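Local coordinates for protein beta-lactamase (Klebsiella pneumoniae, PDB 6KBY) that probably hydrolyses beta-lactam antibiotics to substituted beta-amino acids as a class C serine enzyme, and binds adenosine monophosphate in its active-site pocket, at residues I273-L277 and M278-L282. Residues are numbered along the deposited sequence; the frame is centred on the assembly and turned at random.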
loop_
_atom_site.group_PDB
_atom_site.type_symbol
_atom_site.label_atom_id
_atom_site.label_comp_id
_atom_site.label_asym_id
_atom_site.label_seq_id
_atom_site.Cartn_x
_atom_site.Cartn_y
_atom_site.Cartn_z
ATOM N N ILE A 273 4.960 -14.390 6.417
ATOM C CA ILE A 273 3.776 -13.562 6.242
ATOM C C ILE A 273 2.556 -14.385 5.858
ATOM O O ILE A 273 2.635 -15.487 5.294
ATOM C CB ILE A 273 3.959 -12.395 5.248
ATOM C CG1 ILE A 273 4.019 -12.893 3.804
ATOM C CG2 ILE A 273 5.173 -11.564 5.615
ATOM C CD1 ILE A 273 3.866 -11.767 2.783
ATOM N N THR A 274 1.405 -13.799 6.157
ATOM C CA THR A 274 0.140 -14.160 5.543
ATOM C C THR A 274 -0.168 -13.104 4.493
ATOM O O THR A 274 -0.194 -11.901 4.799
ATOM C CB THR A 274 -0.941 -14.208 6.614
ATOM O OG1 THR A 274 -0.616 -15.244 7.554
ATOM C CG2 THR A 274 -2.320 -14.459 6.006
ATOM N N GLN A 275 -0.321 -13.552 3.250
ATOM C CA GLN A 275 -0.642 -12.669 2.139
ATOM C C GLN A 275 -2.157 -12.530 2.055
ATOM O O GLN A 275 -2.868 -13.519 1.821
ATOM C CB GLN A 275 -0.080 -13.234 0.837
ATOM C CG GLN A 275 -0.422 -12.393 -0.381
ATOM C CD GLN A 275 0.245 -11.038 -0.351
ATOM O OE1 GLN A 275 1.478 -10.936 -0.367
ATOM N NE2 GLN A 275 -0.562 -9.986 -0.295
ATOM N N ASP A 276 -2.642 -11.308 2.282
ATOM C CA ASP A 276 -4.046 -10.958 2.120
ATOM C C ASP A 276 -4.251 -10.433 0.695
ATOM O O ASP A 276 -3.443 -10.711 -0.194
ATOM C CB ASP A 276 -4.471 -9.920 3.166
ATOM C CG ASP A 276 -4.150 -10.313 4.611
ATOM O OD1 ASP A 276 -3.877 -11.487 4.948
ATOM O OD2 ASP A 276 -4.185 -9.358 5.435
ATOM N N LEU A 277 -5.311 -9.664 0.451
ATOM C CA LEU A 277 -5.495 -9.042 -0.860
ATOM C C LEU A 277 -4.642 -7.777 -0.829
ATOM O O LEU A 277 -5.045 -6.726 -0.311
ATOM C CB LEU A 277 -6.965 -8.750 -1.144
ATOM C CG LEU A 277 -7.309 -8.764 -2.637
ATOM C CD1 LEU A 277 -7.213 -10.171 -3.219
ATOM C CD2 LEU A 277 -8.687 -8.170 -2.897
ATOM N N MET A 278 -3.417 -7.914 -1.351
ATOM C CA MET A 278 -2.353 -6.906 -1.327
ATOM C C MET A 278 -1.789 -6.590 0.060
ATOM O O MET A 278 -0.564 -6.554 0.214
ATOM C CB MET A 278 -2.716 -5.646 -2.121
ATOM C CG MET A 278 -2.827 -5.923 -3.615
ATOM S SD MET A 278 -1.231 -6.362 -4.321
ATOM C CE MET A 278 -1.734 -7.411 -5.687
ATOM N N TRP A 279 -2.631 -6.358 1.072
ATOM C CA TRP A 279 -2.112 -6.234 2.431
ATOM C C TRP A 279 -1.365 -7.504 2.821
ATOM O O TRP A 279 -1.656 -8.597 2.325
ATOM C CB TRP A 279 -3.240 -5.996 3.438
ATOM C CG TRP A 279 -3.906 -4.676 3.325
ATOM C CD1 TRP A 279 -5.155 -4.434 2.844
ATOM C CD2 TRP A 279 -3.372 -3.409 3.724
ATOM N NE1 TRP A 279 -5.434 -3.093 2.913
ATOM C CE2 TRP A 279 -4.354 -2.442 3.451
ATOM C CE3 TRP A 279 -2.156 -2.997 4.284
ATOM C CZ2 TRP A 279 -4.161 -1.088 3.722
ATOM C CZ3 TRP A 279 -1.966 -1.649 4.554
ATOM C CH2 TRP A 279 -2.959 -0.712 4.265
ATOM N N GLU A 280 -0.399 -7.347 3.725
ATOM C CA GLU A 280 0.380 -8.445 4.272
ATOM C C GLU A 280 0.272 -8.375 5.785
ATOM O O GLU A 280 0.238 -7.279 6.354
ATOM C CB GLU A 280 1.846 -8.303 3.849
ATOM C CG GLU A 280 2.017 -8.256 2.337
ATOM C CD GLU A 280 3.350 -7.677 1.893
ATOM O OE1 GLU A 280 4.225 -7.432 2.757
ATOM O OE2 GLU A 280 3.519 -7.454 0.672
ATOM N N GLN A 281 0.227 -9.526 6.450
ATOM C CA GLN A 281 0.057 -9.501 7.894
ATOM C C GLN A 281 0.883 -10.589 8.557
ATOM O O GLN A 281 1.300 -11.569 7.930
ATOM C CB GLN A 281 -1.412 -9.624 8.307
ATOM C CG GLN A 281 -1.980 -11.005 8.093
ATOM C CD GLN A 281 -3.481 -11.061 8.323
ATOM O OE1 GLN A 281 -4.204 -10.120 8.002
ATOM N NE2 GLN A 281 -3.955 -12.175 8.874
ATOM N N LEU A 282 1.094 -10.398 9.855
ATOM C CA LEU A 282 1.746 -11.371 10.712
ATOM C C LEU A 282 0.973 -11.450 12.017
ATOM O O LEU A 282 0.369 -10.456 12.438
ATOM C CB LEU A 282 3.188 -10.957 11.030
ATOM C CG LEU A 282 4.169 -10.934 9.859
ATOM C CD1 LEU A 282 4.125 -9.593 9.130
ATOM C CD2 LEU A 282 5.574 -11.224 10.347
#
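Thr274 and Gln281 form the antiparallel hydrogen-bonded pair of a beta hairpin: Thr274 N gives a nearly straight bond to Gln281 O (2.9 Å, 172° at the hydrogen), and Gln281 N returns one to Thr274 O. Their side chains lie alongside each other, Thr274 CB 3.7 Å from Gln281 CG. Nearer the turn, Asp276 N binds Trp279 O. Gln275 and Glu280, the next, non-hydrogen-bonded pair, project from the other face. From Gln275 CB, CG runs anti to the backbone N (chi1 178°), and a bend at chi2 folds the amide back over the turn. There CD comes to 4.1 Å from Trp279 O, OE1 lies 3.8 Å from Glu280 CG and accepts a hydrogen bond from Arg154 NE, while NE2 donates to Asp276 O (3.0 Å), which lies in the amide plane, though NE2 itself sits above the plane of that carbonyl, and weakly to Met278 O (3.5 Å). The Gln275 amide and Glu280 carboxylate planes stand 86° apart, and Glu280 OE2 makes a salt bridge to Arg154 NH2. Met278, at the turn, packs on Lys74 and Ala78 of helix 72-86, so the hairpin borders the active site around Ser71. With bonds at both ends, the buried Gln275 amide is fixed in rotation, and Arg154, shared with Glu280, probably offsets the carboxylate's charge close to Tyr156.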